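Local atomic coordinates of capsular polysaccharide biosynthesis protein (PDB entry 4BQN), a protein that binds coenzyme A and probably acts as an acetyltransferase in the biosynthesis of capsular polysaccharide. Residues 140-145 and 241-246; 101-106 and 193-198; 146-151 and 303-308. The protein carries 1 engineered substitution. One frame throughout, in Å; residues are numbered along the deposited sequence. Where two conformers were deposited one is given.

Contact 1 of 3, residues 140-145 and 241-246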
loop_
_atom_site.group_PDB
_atom_site.type_symbol
_atom_site.label_atom_id
_atom_site.label_comp_id
_atom_site.label_asym_id
_atom_site.label_seq_id
_atom_site.Cartn_x
_atom_site.Cartn_y
_atom_site.Cartn_z
ATOM N N ARG A 140 15.195 -1.485 -24.257
ATOM C CA ARG A 140 16.626 -1.766 -24.381
ATOM C C ARG A 140 17.448 -1.176 -23.232
ATOM O O ARG A 140 18.587 -1.578 -23.040
ATOM C CB ARG A 140 17.169 -1.282 -25.728
ATOM C CG ARG A 140 16.723 -2.146 -26.901
ATOM C CD ARG A 140 17.379 -1.728 -28.210
ATOM N NE ARG A 140 16.913 -0.426 -28.692
ATOM C CZ ARG A 140 15.955 -0.245 -29.600
ATOM N NH1 ARG A 140 15.335 -1.284 -30.146
ATOM N NH2 ARG A 140 15.615 0.984 -29.966
ATOM N N HIS A 141 16.862 -0.250 -22.459
ATOM C CA HIS A 141 17.583 0.463 -21.390
ATOM C C HIS A 141 17.147 0.096 -19.967
ATOM O O HIS A 141 17.427 0.832 -19.009
ATOM C CB HIS A 141 17.455 1.976 -21.594
ATOM C CG HIS A 141 18.309 2.518 -22.700
ATOM N ND1 HIS A 141 17.967 2.419 -24.031
ATOM C CD2 HIS A 141 19.490 3.180 -22.666
ATOM C CE1 HIS A 141 18.900 2.989 -24.770
ATOM N NE2 HIS A 141 19.837 3.459 -23.966
ATOM N N LEU A 142 16.494 -1.051 -19.804
ATOM C CA LEU A 142 16.021 -1.414 -18.460
ATOM C C LEU A 142 17.163 -1.541 -17.470
ATOM O O LEU A 142 17.020 -1.169 -16.303
ATOM C CB LEU A 142 15.224 -2.707 -18.451
ATOM C CG LEU A 142 13.944 -2.740 -19.277
ATOM C CD1 LEU A 142 13.293 -4.100 -19.092
ATOM C CD2 LEU A 142 12.966 -1.644 -18.883
ATOM N N GLU A 143 18.301 -2.056 -17.929
ATOM C CA GLU A 143 19.462 -2.222 -17.051
ATOM C C GLU A 143 20.050 -0.895 -16.609
ATOM O O GLU A 143 20.455 -0.756 -15.457
ATOM C CB GLU A 143 20.546 -3.059 -17.730
ATOM C CG GLU A 143 20.237 -4.547 -17.772
ATOM C CD GLU A 143 19.311 -4.963 -18.906
ATOM O OE1 GLU A 143 18.943 -4.123 -19.760
ATOM O OE2 GLU A 143 18.962 -6.160 -18.943
ATOM N N GLU A 144 20.129 0.077 -17.519
ATOM C CA GLU A 144 20.642 1.408 -17.175
ATOM C C GLU A 144 19.743 2.058 -16.124
ATOM O O GLU A 144 20.227 2.680 -15.163
ATOM C CB GLU A 144 20.740 2.307 -18.413
ATOM C CG GLU A 144 21.884 1.961 -19.357
ATOM C CD GLU A 144 21.538 0.919 -20.413
ATOM O OE1 GLU A 144 20.548 0.168 -20.275
ATOM O OE2 GLU A 144 22.300 0.836 -21.397
ATOM N N ILE A 145 18.432 1.926 -16.309
ATOM C CA ILE A 145 17.472 2.411 -15.322
ATOM C C ILE A 145 17.678 1.722 -13.968
ATOM O O ILE A 145 17.787 2.387 -12.930
ATOM C CB ILE A 145 16.023 2.182 -15.785
ATOM C CG1 ILE A 145 15.721 3.052 -17.011
ATOM C CG2 ILE A 145 15.046 2.457 -14.634
ATOM C CD1 ILE A 145 14.479 2.642 -17.763
ATOM N N LEU A 241 10.504 -6.329 -9.915
ATOM C CA LEU A 241 11.630 -5.422 -9.722
ATOM C C LEU A 241 12.475 -5.299 -10.989
ATOM O O LEU A 241 12.691 -6.290 -11.697
ATOM C CB LEU A 241 12.495 -5.871 -8.541
ATOM C CG LEU A 241 11.927 -5.642 -7.134
ATOM C CD1 LEU A 241 10.816 -6.627 -6.755
ATOM C CD2 LEU A 241 13.043 -5.682 -6.108
ATOM N N TYR A 242 12.957 -4.094 -11.264
ATOM C CA TYR A 242 13.756 -3.867 -12.470
ATOM C C TYR A 242 15.099 -4.620 -12.402
ATOM O O TYR A 242 15.607 -4.914 -11.315
ATOM C CB TYR A 242 14.014 -2.369 -12.663
ATOM C CG TYR A 242 12.966 -1.641 -13.485
ATOM C CD1 TYR A 242 11.601 -1.720 -13.180
ATOM C CD2 TYR A 242 13.358 -0.818 -14.544
ATOM C CE1 TYR A 242 10.657 -1.024 -13.937
ATOM C CE2 TYR A 242 12.424 -0.118 -15.303
ATOM C CZ TYR A 242 11.078 -0.228 -14.997
ATOM O OH TYR A 242 10.163 0.474 -15.744
ATOM N N PRO A 243 15.693 -4.901 -13.576
ATOM C CA PRO A 243 17.010 -5.535 -13.595
ATOM C C PRO A 243 18.015 -4.715 -12.795
ATOM O O PRO A 243 17.895 -3.481 -12.725
ATOM C CB PRO A 243 17.393 -5.505 -15.082
ATOM C CG PRO A 243 16.110 -5.382 -15.831
ATOM C CD PRO A 243 15.235 -4.536 -14.938
ATOM N N ILE A 244 19.021 -5.418 -12.263
ATOM C CA ILE A 244 20.149 -4.848 -11.510
ATOM C C ILE A 244 19.694 -4.382 -10.127
ATOM O O ILE A 244 20.214 -4.852 -9.110
ATOM C CB ILE A 244 20.928 -3.755 -12.297
ATOM C CG1 ILE A 244 21.488 -4.365 -13.591
ATOM C CG2 ILE A 244 22.047 -3.165 -11.433
ATOM C CD1 ILE A 244 22.293 -3.411 -14.443
ATOM N N TYR A 245 18.682 -3.514 -10.087
ATOM C CA TYR A 245 18.083 -3.097 -8.821
ATOM C C TYR A 245 17.597 -4.320 -8.036
ATOM O O TYR A 245 17.792 -4.424 -6.819
ATOM C CB TYR A 245 16.932 -2.130 -9.088
ATOM C CG TYR A 245 16.397 -1.477 -7.839
ATOM C CD1 TYR A 245 17.170 -0.533 -7.145
ATOM C CD2 TYR A 245 15.115 -1.728 -7.375
ATOM C CE1 TYR A 245 16.701 0.102 -6.016
ATOM C CE2 TYR A 245 14.636 -1.103 -6.221
ATOM C CZ TYR A 245 15.428 -0.183 -5.552
ATOM O OH TYR A 245 15.000 0.476 -4.416
ATOM N N ARG A 246 17.013 -5.289 -8.743
ATOM C CA ARG A 246 16.450 -6.475 -8.102
ATOM C C ARG A 246 17.517 -7.267 -7.336
ATOM O O ARG A 246 17.212 -7.965 -6.361
ATOM C CB ARG A 246 15.762 -7.366 -9.146
ATOM C CG ARG A 246 16.704 -7.996 -10.171
ATOM C CD ARG A 246 15.946 -8.700 -11.300
ATOM N NE ARG A 246 15.102 -9.800 -10.820
ATOM C CZ ARG A 246 15.538 -11.014 -10.493
ATOM N NH1 ARG A 246 16.826 -11.326 -10.588
ATOM N NH2 ARG A 246 14.672 -11.911 -10.048
#
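Leu142 and Ile145 of the first turn of helix 142-151 close on Tyr242 and Pro243 of the loop 241-246, and everything that passes directly between them is apolar. The CG2 methyl of Ile145 approaches the phenol obliquely, 3.7 Å from CD2 of Tyr242, while Leu142 brings CD2 to 3.9 Å from Tyr242 CE2, its chain crossing that of the tyrosine at about a right angle. Pro243 is met lower on the leucine: its ring carbon CG lies 3.8 Å from Leu142 CB. The backbone itself points that CB at the proline, whereas chi1 of Leu142 (-61°, CG beside the backbone N) helps to carry the branch methyl CD2 to the tyrosine.

At the margin, Ile244 reaches across with CD1, which lies 3.4 Å from the backbone O of Glu143 and also touches that residue's CB. The aliphatic part of Glu143 crosses the proline at about a right angle, CG to Pro243 CB 4.0 Å; its carboxylate finds its charge partner elsewhere, in a salt bridge with Arg256.

The next shell sets these groups in place. His141 occupies the N-cap position, and its O receives the first helical bond from Ile145 N at 3.1 Å. On the other side, Tyr242 O accepts from Arg246 N at 3.0 Å, which closes a turn just where a 3-10 segment begins at Tyr245. The phenol OH of Tyr242 is hydrogen-bonded to Asp122 and to Tyr138, and Leu273 of helix 269-281 packs on both Leu142 and Tyr242.

Dispersion and burial therefore hold helix start and loop together. The bonds to Asp122 and Tyr138 keep the far end of the phenol in place, while the packing of Ile145, Leu142 and Leu273 is what probably limits its rotation.

Contact 2 of 3, residues 101-106 and 193-198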
loop_
_atom_site.group_PDB
_atom_site.type_symbol
_atom_site.label_atom_id
_atom_site.label_comp_id
_atom_site.label_asym_id
_atom_site.label_seq_id
_atom_site.Cartn_x
_atom_site.Cartn_y
_atom_site.Cartn_z
ATOM N N GLU A 101 7.516 2.414 -1.585
ATOM C CA GLU A 101 7.896 2.384 -3.011
ATOM C C GLU A 101 9.275 1.761 -3.235
ATOM O O GLU A 101 9.765 1.733 -4.352
ATOM C CB GLU A 101 7.817 3.796 -3.614
ATOM C CG GLU A 101 6.398 4.319 -3.588
ATOM C CD GLU A 101 6.288 5.765 -3.985
ATOM O OE1 GLU A 101 7.161 6.248 -4.731
ATOM O OE2 GLU A 101 5.320 6.402 -3.535
ATOM N N GLY A 102 9.904 1.255 -2.175
ATOM C CA GLY A 102 11.296 0.857 -2.286
ATOM C C GLY A 102 11.571 -0.314 -3.204
ATOM O O GLY A 102 12.655 -0.403 -3.758
ATOM N N TYR A 103 10.611 -1.212 -3.405
ATOM C CA TYR A 103 10.853 -2.302 -4.360
ATOM C C TYR A 103 10.653 -1.869 -5.801
ATOM O O TYR A 103 11.316 -2.391 -6.710
ATOM C CB TYR A 103 9.934 -3.484 -4.096
ATOM C CG TYR A 103 10.114 -4.074 -2.728
ATOM C CD1 TYR A 103 11.229 -4.853 -2.422
ATOM C CD2 TYR A 103 9.146 -3.887 -1.737
ATOM C CE1 TYR A 103 11.396 -5.397 -1.150
ATOM C CE2 TYR A 103 9.301 -4.423 -0.471
ATOM C CZ TYR A 103 10.411 -5.190 -0.188
ATOM O OH TYR A 103 10.528 -5.721 1.068
ATOM N N HIS A 104 9.712 -0.948 -6.007
ATOM C CA HIS A 104 9.246 -0.600 -7.356
ATOM C C HIS A 104 9.230 0.915 -7.473
ATOM O O HIS A 104 8.171 1.543 -7.527
ATOM C CB HIS A 104 7.847 -1.189 -7.638
ATOM C CG HIS A 104 7.591 -2.502 -6.967
ATOM N ND1 HIS A 104 6.718 -2.628 -5.906
ATOM C CD2 HIS A 104 8.091 -3.746 -7.199
ATOM C CE1 HIS A 104 6.696 -3.888 -5.508
ATOM N NE2 HIS A 104 7.514 -4.592 -6.281
ATOM N N PRO A 105 10.420 1.530 -7.526
ATOM C CA PRO A 105 10.456 2.981 -7.400
ATOM C C PRO A 105 9.891 3.703 -8.628
ATOM O O PRO A 105 9.694 4.915 -8.580
ATOM C CB PRO A 105 11.959 3.291 -7.215
ATOM C CG PRO A 105 12.585 2.002 -6.826
ATOM C CD PRO A 105 11.761 0.934 -7.491
ATOM N N THR A 106 9.644 2.970 -9.717
ATOM C CA THR A 106 9.088 3.570 -10.925
ATOM C C THR A 106 7.558 3.486 -10.988
ATOM O O THR A 106 6.967 3.950 -11.955
ATOM C CB THR A 106 9.646 2.886 -12.188
ATOM O OG1 THR A 106 9.201 1.535 -12.232
ATOM C CG2 THR A 106 11.174 2.930 -12.225
ATOM N N LYS A 193 13.402 -9.758 2.975
ATOM C CA LYS A 193 12.092 -10.397 2.828
ATOM C C LYS A 193 11.229 -9.495 1.969
ATOM O O LYS A 193 11.239 -8.283 2.147
ATOM C CB LYS A 193 11.408 -10.542 4.194
ATOM C CG LYS A 193 12.073 -11.514 5.140
ATOM C CD LYS A 193 11.549 -11.322 6.555
ATOM C CE LYS A 193 12.630 -11.655 7.571
ATOM N NZ LYS A 193 13.801 -10.732 7.494
ATOM N N ARG A 194 10.460 -10.082 1.062
ATOM C CA ARG A 194 9.568 -9.279 0.229
ATOM C C ARG A 194 8.359 -8.874 1.060
ATOM O O ARG A 194 7.533 -9.707 1.400
ATOM C CB ARG A 194 9.128 -10.072 -0.999
ATOM C CG ARG A 194 8.349 -9.247 -2.006
ATOM C CD ARG A 194 7.716 -10.107 -3.087
ATOM N NE ARG A 194 8.661 -10.958 -3.826
ATOM C CZ ARG A 194 9.268 -10.617 -4.966
ATOM N NH1 ARG A 194 9.099 -9.412 -5.482
ATOM N NH2 ARG A 194 10.061 -11.479 -5.591
ATOM N N LEU A 195 8.266 -7.587 1.384
ATOM C CA LEU A 195 7.237 -7.104 2.304
ATOM C C LEU A 195 6.030 -6.465 1.611
ATOM O O LEU A 195 4.984 -6.285 2.235
ATOM C CB LEU A 195 7.841 -6.107 3.295
ATOM C CG LEU A 195 8.913 -6.668 4.246
ATOM C CD1 LEU A 195 9.397 -5.566 5.181
ATOM C CD2 LEU A 195 8.397 -7.881 5.020
ATOM N N PHE A 196 6.183 -6.136 0.333
ATOM C CA PHE A 196 5.120 -5.508 -0.470
ATOM C C PHE A 196 5.099 -6.141 -1.846
ATOM O O PHE A 196 6.163 -6.297 -2.455
ATOM C CB PHE A 196 5.329 -4.001 -0.638
ATOM C CG PHE A 196 5.084 -3.204 0.617
ATOM C CD1 PHE A 196 6.047 -3.105 1.619
ATOM C CD2 PHE A 196 3.882 -2.524 0.788
ATOM C CE1 PHE A 196 5.816 -2.350 2.765
ATOM C CE2 PHE A 196 3.651 -1.755 1.935
ATOM C CZ PHE A 196 4.614 -1.686 2.925
ATOM N N TYR A 197 3.894 -6.450 -2.344
ATOM C CA TYR A 197 3.685 -6.849 -3.742
ATOM C C TYR A 197 3.496 -5.628 -4.667
ATOM O O TYR A 197 3.838 -5.672 -5.862
ATOM C CB TYR A 197 2.435 -7.711 -3.838
ATOM C CG TYR A 197 2.575 -9.094 -3.265
ATOM C CD1 TYR A 197 3.605 -9.945 -3.668
ATOM C CD2 TYR A 197 1.635 -9.573 -2.345
ATOM C CE1 TYR A 197 3.718 -11.229 -3.155
ATOM C CE2 TYR A 197 1.733 -10.870 -1.830
ATOM C CZ TYR A 197 2.776 -11.699 -2.239
ATOM O OH TYR A 197 2.906 -12.982 -1.755
ATOM N N THR A 198 2.896 -4.568 -4.127
ATOM C CA THR A 198 2.807 -3.262 -4.776
ATOM C C THR A 198 3.023 -2.253 -3.666
ATOM O O THR A 198 3.027 -2.633 -2.466
ATOM C CB THR A 198 1.431 -2.971 -5.383
ATOM O OG1 THR A 198 0.530 -2.695 -4.303
ATOM C CG2 THR A 198 0.900 -4.168 -6.196
HETATM O O HOH W 1 7.506 -7.099 -4.784
#
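This is a buried loop-to-loop contact, polar at its centre, in which two aromatic side chains of 101-106, between strands 91-94 and 107-108, meet the backbone of 193-198, the loop ahead of strand 201-202. Tyr103 makes the larger part of the contact. Its OH stands 2.9 Å from the carbonyl O of Lys193 in a hydrogen bond whose proton is not settled, because the O of Cys190 is a second acceptor; Leu195 N lies equally close to the hydroxyl. Three backbone atoms thus gather round one phenol oxygen. The ring behind it runs alongside the peptide, CE2 being 3.6 Å from Phe196 N, and its flank meets the CB of Phe196 at 4.0 Å from CD2. The side chains of Tyr103 and Phe196 cross at about a right angle, with Tyr103 CE2 at the edge of the phenylalanine ring.

His104 is joined to the same loop through a water. That water lies at the edge of the imidazole, in its plane, 2.9 Å from His104 NE2; it donates to Phe196 O and accepts from Arg194 NH1, again approaching in the guanidinium plane. The CE1 corner of His104 packs 3.4 Å from Tyr197 O. One face of the imidazole is covered by its own neighbour, with Tyr103 CB 3.4 Å above the ring centre, which probably limits how far the imidazole can tilt to that side.

Further out, Glu101 touches coenzyme A and is bound to His99 and Arg299, while Thr198 holds the backbone N of Asn200; His99 and Asn200 are both coenzyme A ligands.

The bridging water thereby satisfies Phe196 O, while the phenol can serve only one of Lys193 O and Cys190 O at a time. With an arginine donor on that water, the nearby positive charge would probably disfavour protonation of the imidazole.

Contact 3 of 3, residues 146-151 and 303-308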
loop_
_atom_site.group_PDB
_atom_site.type_symbol
_atom_site.label_atom_id
_atom_site.label_comp_id
_atom_site.label_asym_id
_atom_site.label_seq_id
_atom_site.Cartn_x
_atom_site.Cartn_y
_atom_site.Cartn_z
ATOM N N GLY A 146 17.746 0.391 -13.980
ATOM C CA GLY A 146 17.954 -0.375 -12.746
ATOM C C GLY A 146 19.272 -0.039 -12.056
ATOM O O GLY A 146 19.341 0.009 -10.825
ATOM N N ALA A 147 20.317 0.207 -12.847
ATOM C CA ALA A 147 21.624 0.577 -12.306
ATOM C C ALA A 147 21.549 1.925 -11.607
ATOM O O ALA A 147 22.136 2.108 -10.545
ATOM C CB ALA A 147 22.672 0.590 -13.416
ATOM N N SER A 148 20.798 2.863 -12.180
ATOM C CA SER A 148 20.610 4.170 -11.549
ATOM C C SER A 148 19.879 4.038 -10.216
ATOM O O SER A 148 20.292 4.601 -9.204
ATOM C CB SER A 148 19.823 5.096 -12.474
ATOM O OG SER A 148 19.725 6.389 -11.900
ATOM N N LEU A 149 18.784 3.280 -10.215
ATOM C CA LEU A 149 18.036 3.044 -8.987
ATOM C C LEU A 149 18.909 2.371 -7.932
ATOM O O LEU A 149 18.820 2.705 -6.748
ATOM C CB LEU A 149 16.795 2.203 -9.280
ATOM C CG LEU A 149 15.777 2.829 -10.233
ATOM C CD1 LEU A 149 14.664 1.832 -10.549
ATOM C CD2 LEU A 149 15.205 4.119 -9.661
ATOM N N ARG A 150 19.762 1.436 -8.358
ATOM C CA ARG A 150 20.642 0.747 -7.411
ATOM C C ARG A 150 21.609 1.735 -6.764
ATOM O O ARG A 150 21.808 1.706 -5.538
ATOM C CB ARG A 150 21.403 -0.406 -8.070
ATOM C CG ARG A 150 22.440 -1.021 -7.148
ATOM C CD ARG A 150 22.755 -2.418 -7.628
ATOM N NE ARG A 150 23.559 -3.151 -6.659
ATOM C CZ ARG A 150 23.683 -4.477 -6.641
ATOM N NH1 ARG A 150 23.051 -5.232 -7.531
ATOM N NH2 ARG A 150 24.440 -5.057 -5.724
ATOM N N ILE A 151 22.204 2.609 -7.561
ATOM C CA ILE A 151 23.070 3.650 -7.015
ATOM C C ILE A 151 22.312 4.501 -5.989
ATOM O O ILE A 151 22.886 4.918 -4.967
ATOM C CB ILE A 151 23.667 4.519 -8.145
ATOM C CG1 ILE A 151 24.700 3.691 -8.929
ATOM C CG2 ILE A 151 24.289 5.805 -7.613
ATOM C CD1 ILE A 151 25.054 4.244 -10.296
ATOM N N ARG A 303 13.663 11.334 -11.986
ATOM C CA ARG A 303 14.268 12.140 -13.065
ATOM C C ARG A 303 15.727 11.762 -13.291
ATOM O O ARG A 303 16.213 11.813 -14.417
ATOM C CB ARG A 303 14.150 13.649 -12.842
ATOM C CG ARG A 303 12.784 14.223 -13.184
ATOM C CD ARG A 303 12.786 15.746 -13.174
ATOM N NE ARG A 303 11.434 16.278 -12.983
ATOM C CZ ARG A 303 10.546 16.453 -13.957
ATOM N NH1 ARG A 303 10.856 16.132 -15.216
ATOM N NH2 ARG A 303 9.344 16.937 -13.669
ATOM N N THR A 304 16.426 11.379 -12.220
ATOM C CA THR A 304 17.813 10.953 -12.343
ATOM C C THR A 304 17.931 9.702 -13.210
ATOM O O THR A 304 18.802 9.641 -14.086
ATOM C CB THR A 304 18.440 10.718 -10.963
ATOM O OG1 THR A 304 18.544 11.975 -10.296
ATOM C CG2 THR A 304 19.829 10.103 -11.077
ATOM N N ALA A 305 17.065 8.711 -12.983
ATOM C CA ALA A 305 17.077 7.494 -13.795
ATOM C C ALA A 305 16.766 7.803 -15.264
ATOM O O ALA A 305 17.423 7.270 -16.159
ATOM C CB ALA A 305 16.101 6.466 -13.248
ATOM N N LEU A 306 15.784 8.678 -15.502
ATOM C CA LEU A 306 15.409 9.033 -16.862
ATOM C C LEU A 306 16.599 9.693 -17.581
ATOM O O LEU A 306 16.882 9.375 -18.743
ATOM C CB LEU A 306 14.190 9.956 -16.854
ATOM C CG LEU A 306 13.360 10.100 -18.127
ATOM C CD1 LEU A 306 12.660 8.790 -18.466
ATOM C CD2 LEU A 306 12.369 11.241 -17.959
ATOM N N ARG A 307 17.286 10.600 -16.877
ATOM C CA ARG A 307 18.434 11.317 -17.433
ATOM C C ARG A 307 19.604 10.368 -17.703
ATOM O O ARG A 307 20.195 10.380 -18.789
ATOM C CB ARG A 307 18.865 12.462 -16.498
ATOM C CG ARG A 307 20.194 13.106 -16.866
ATOM C CD ARG A 307 20.634 14.177 -15.878
ATOM N NE ARG A 307 20.828 13.669 -14.516
ATOM C CZ ARG A 307 21.873 12.952 -14.101
ATOM N NH1 ARG A 307 22.855 12.620 -14.936
ATOM N NH2 ARG A 307 21.930 12.559 -12.838
ATOM N N ARG A 308 19.947 9.551 -16.711
ATOM C CA ARG A 308 21.075 8.641 -16.861
ATOM C C ARG A 308 20.875 7.637 -17.993
ATOM O O ARG A 308 21.814 7.339 -18.725
ATOM C CB ARG A 308 21.362 7.903 -15.563
ATOM C CG ARG A 308 22.031 8.776 -14.520
ATOM C CD ARG A 308 22.166 8.027 -13.225
ATOM N NE ARG A 308 22.865 8.808 -12.219
ATOM C CZ ARG A 308 22.820 8.561 -10.917
ATOM N NH1 ARG A 308 22.058 7.577 -10.435
ATOM N NH2 ARG A 308 23.518 9.328 -10.090
#
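Ser148 of helix 142-151 is gripped by Arg308 of helix 300-310 through one hydrogen bond, Arg308 NH1 to Ser148 OG at 3.0 Å, with an N-H...O angle of 153°. The oxygen lies near the edge of the guanidinium, some 18° out of its plane. Turning OG anti to its own nitrogen (chi1 -176°) aims the hydroxyl at the partner helix, while the arginine comes to it with its chain extended from CG to NE. The same NH1 has a long, weak ion pair with Asp152.

The guanidinium is also packed on a face: the CG2 methyl of Thr304, one turn earlier in its helix, rests 3.3 Å above the plane, over its centre, and so covers that face and probably limits the swing of the group.

The two helices run roughly antiparallel, their local directions 138° apart and their axes 8.8 Å from each other at closest, a helix-helix packing that joins helix 142-151 to helix 300-310, the last helix of the chain. Small residues lie where they come closest, Ser148 CA and Ala305 CA being 5.3 Å apart.

Van der Waals contacts fill in around the bond. Ser148 OG is 3.4 Å from Ala305 CA, Leu149 brings CD2 to 4.4 Å from Ala305 CB, and at the outer rim Ile151 sets CG2 obliquely against Arg308 NH1.

Helix 142-151 serves two contacts: its first turn meets the loop 241-246 in contact 1, its later turns helix 300-310 in contact 3, their centres 9 Å apart. Tyr245 reaches both of the other contacts: its CE1 is 3.4 Å from Leu149 O, and its OH probably hydrogen-bonds Gly102 O at 2.6 Å. Tyr242 CE1, 3.4 Å from Thr106 OG1, also joins contacts 1 and 2. Leu149 touches Pro105 and Thr106, joining contacts 2 and 3, whose centres are about 17 Å apart. Contact 2 holds Glu101, a pocket residue that touches coenzyme A, with the Thr198 side chain about 7 Å from the ligand as a second-shell neighbour; contacts 1 and 3 are packing away from the annotated sites.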